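Local coordinates for protein 2-hydroxyisobutanoyl-CoA mutase large subunit (Aquincola tertiaricarbonis, PDB 4R3U) that acts with its small cobalamin-binding partner subunit to interconvert 2-hydroxyisobutyryl-CoA and (S)-3-hydroxybutyryl-CoA, at residues S229-I232 with V233-I237. Sequence-based numbering, arbitrary orientation.
Sequences SVRI and VRDII
Arg-231 and Asp-235, one turn apart on the helix 226-243, are joined by an i to i+4 salt bridge: NE of Arg-231 reaches OD2 of Asp-235 at 2.9 Å. The acid lies near the guanidinium plane, at its edge, but the carboxylate is turned 80° against that plane, and OD2 is met from above its own plane. OD2 also accepts from the backbone N of Leu-539. Bent at its second torsion (chi2 -92°), the Arg-231 chain brings NE round to the acid. NH1 of Arg-234 donates to the syn lone pair of Asp-235 OD1 at 2.6 Å, nearly in the Arg-234 guanidinium plane. One face of this guanidinium rests on the aliphatic CG of Arg-231, 3.6 Å from NH1 of Arg-234. The carboxylate bridges the two arginines, one oxygen to each, and probably offsets the repulsion where NE of Arg-231 and NH1 of Arg-234 come to 3.7 Å. Replacing Asp-235 by an alanine would probably leave these neighbouring positive charges without their shared counterion and the Leu-539 N-H without its acceptor. The same pair is also linked through the backbone, Asp-235 N donating to Arg-231 O at 2.8 Å. Around the helix, branched Ile-232 and Ile-236 suit an apolar face, CG2 of Ile-232 meeting CD1 of Ile-236 at 4.0 Å. Within the methylmalonyl-CoA mutase-type barrel domain, these isoleucines pack on Trp-184 of helix 183-196, and the side chain of Ile-236 comes within about 4 Å of that of substrate-binding Val-208 on strand 206-208. Val-233 leans on Tyr-278 of helix 264-283, while Arg-231 donates to the carbonyls of Val-531 and Ala-532 at the end of helix 518-532, and Arg-234 to that of Glu-535 just after it.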
ATOM      1  N   SER A 229     -20.356  -9.429 -35.340  1.00 29.52           N
ATOM      2  CA  SER A 229     -19.938  -8.706 -34.135  1.00 27.93           C
ATOM      3  C   SER A 229     -18.540  -8.068 -34.264  1.00 35.72           C
ATOM      4  O   SER A 229     -18.273  -7.023 -33.645  1.00 35.02           O
ATOM      5  CB  SER A 229     -19.967  -9.626 -32.931  1.00 26.92           C
ATOM      6  OG  SER A 229     -21.287 -10.053 -32.682  1.00 29.58           O
ATOM      7  N   VAL A 230     -17.643  -8.717 -35.047  1.00 33.76           N
ATOM      8  CA  VAL A 230     -16.281  -8.222 -35.286  1.00 32.08           C
ATOM      9  C   VAL A 230     -16.369  -7.066 -36.283  1.00 38.66           C
ATOM     10  O   VAL A 230     -15.683  -6.032 -36.121  1.00 40.85           O
ATOM     11  CB  VAL A 230     -15.314  -9.365 -35.688  1.00 33.75           C
ATOM     12  CG1 VAL A 230     -13.983  -8.828 -36.219  1.00 33.41           C
ATOM     13  CG2 VAL A 230     -15.079 -10.296 -34.499  1.00 31.67           C
ATOM     14  N   ARG A 231     -17.285  -7.211 -37.257  1.00 33.04           N
ATOM     15  CA  ARG A 231     -17.563  -6.182 -38.254  1.00 33.42           C
ATOM     16  C   ARG A 231     -18.041  -4.868 -37.542  1.00 36.26           C
ATOM     17  O   ARG A 231     -17.683  -3.772 -37.975  1.00 37.36           O
ATOM     18  CB  ARG A 231     -18.590  -6.726 -39.285  1.00 33.40           C
ATOM     19  CG  ARG A 231     -19.135  -5.701 -40.275  1.00 33.42           C
ATOM     20  CD  ARG A 231     -20.408  -5.052 -39.770  1.00 33.03           C
ATOM     21  NE  ARG A 231     -20.836  -3.951 -40.636  1.00 47.28           N
ATOM     22  CZ  ARG A 231     -21.686  -4.074 -41.652  1.00 58.89           C
ATOM     23  NH1 ARG A 231     -22.216  -5.258 -41.947  1.00 41.74           N
ATOM     24  NH2 ARG A 231     -22.019  -3.017 -42.375  1.00 42.05           N
ATOM     25  N   ILE A 232     -18.816  -4.986 -36.443  1.00 29.99           N
ATOM     26  CA  ILE A 232     -19.264  -3.816 -35.695  1.00 28.72           C
ATOM     27  C   ILE A 232     -18.032  -3.130 -35.079  1.00 34.61           C
ATOM     28  O   ILE A 232     -17.861  -1.917 -35.277  1.00 36.22           O
ATOM     29  CB  ILE A 232     -20.398  -4.117 -34.665  1.00 29.66           C
ATOM     30  CG1 ILE A 232     -21.689  -4.581 -35.350  1.00 28.86           C
ATOM     31  CG2 ILE A 232     -20.701  -2.875 -33.819  1.00 30.86           C
ATOM     32  CD1 ILE A 232     -22.578  -5.445 -34.482  1.00 24.61           C
ATOM     33  N   VAL A 233     -17.144  -3.909 -34.395  1.00 28.46           N
ATOM     34  CA  VAL A 233     -15.895  -3.385 -33.819  1.00 26.46           C
ATOM     35  C   VAL A 233     -15.094  -2.644 -34.901  1.00 32.99           C
ATOM     36  O   VAL A 233     -14.610  -1.533 -34.681  1.00 34.26           O
ATOM     37  CB  VAL A 233     -15.058  -4.482 -33.116  1.00 27.77           C
ATOM     38  CG1 VAL A 233     -13.817  -3.886 -32.464  1.00 25.57           C
ATOM     39  CG2 VAL A 233     -15.900  -5.211 -32.067  1.00 26.60           C
ATOM     40  N   ARG A 234     -15.027  -3.242 -36.088  1.00 30.45           N
ATOM     41  CA  ARG A 234     -14.339  -2.693 -37.252  1.00 31.38           C
ATOM     42  C   ARG A 234     -14.988  -1.368 -37.640  1.00 37.16           C
ATOM     43  O   ARG A 234     -14.288  -0.371 -37.781  1.00 39.09           O
ATOM     44  CB  ARG A 234     -14.407  -3.723 -38.381  1.00 30.90           C
ATOM     45  CG  ARG A 234     -13.577  -3.439 -39.609  1.00 32.61           C
ATOM     46  CD  ARG A 234     -14.267  -4.043 -40.820  1.00 37.78           C
ATOM     47  NE  ARG A 234     -15.566  -3.410 -41.062  1.00 40.75           N
ATOM     48  CZ  ARG A 234     -16.395  -3.723 -42.048  1.00 48.50           C
ATOM     49  NH1 ARG A 234     -17.549  -3.089 -42.177  1.00 34.66           N
ATOM     50  NH2 ARG A 234     -16.082  -4.674 -42.911  1.00 36.36           N
ATOM     51  N   ASP A 235     -16.320  -1.329 -37.750  1.00 33.89           N
ATOM     52  CA  ASP A 235     -17.053  -0.086 -38.048  1.00 34.10           C
ATOM     53  C   ASP A 235     -16.833   0.999 -36.979  1.00 38.14           C
ATOM     54  O   ASP A 235     -16.739   2.185 -37.303  1.00 38.93           O
ATOM     55  CB  ASP A 235     -18.547  -0.364 -38.207  1.00 34.55           C
ATOM     56  CG  ASP A 235     -18.931  -1.124 -39.444  1.00 33.17           C
ATOM     57  OD1 ASP A 235     -18.027  -1.590 -40.166  1.00 31.79           O
ATOM     58  OD2 ASP A 235     -20.135  -1.286 -39.674  1.00 43.77           O
ATOM     59  N   ILE A 236     -16.739   0.587 -35.715  1.00 34.72           N
ATOM     60  CA  ILE A 236     -16.464   1.532 -34.633  1.00 34.03           C
ATOM     61  C   ILE A 236     -15.073   2.117 -34.869  1.00 37.24           C
ATOM     62  O   ILE A 236     -14.913   3.339 -34.849  1.00 38.29           O
ATOM     63  CB  ILE A 236     -16.616   0.900 -33.219  1.00 34.69           C
ATOM     64  CG1 ILE A 236     -18.079   0.519 -32.933  1.00 33.44           C
ATOM     65  CG2 ILE A 236     -16.062   1.830 -32.142  1.00 34.15           C
ATOM     66  CD1 ILE A 236     -18.242  -0.485 -31.709  1.00 37.51           C
ATOM     67  N   ILE A 237     -14.096   1.242 -35.150  1.00 32.93           N
ATOM     68  CA  ILE A 237     -12.697   1.617 -35.382  1.00 32.72           C
ATOM     69  C   ILE A 237     -12.522   2.518 -36.573  1.00 38.94           C
ATOM     70  O   ILE A 237     -11.962   3.600 -36.394  1.00 41.06           O
ATOM     71  CB  ILE A 237     -11.727   0.399 -35.346  1.00 34.21           C
ATOM     72  CG1 ILE A 237     -11.566  -0.102 -33.886  1.00 31.60           C
ATOM     73  CG2 ILE A 237     -10.359   0.731 -35.987  1.00 33.75           C
ATOM     74  CD1 ILE A 237     -11.051  -1.535 -33.756  1.00 32.16           C
TER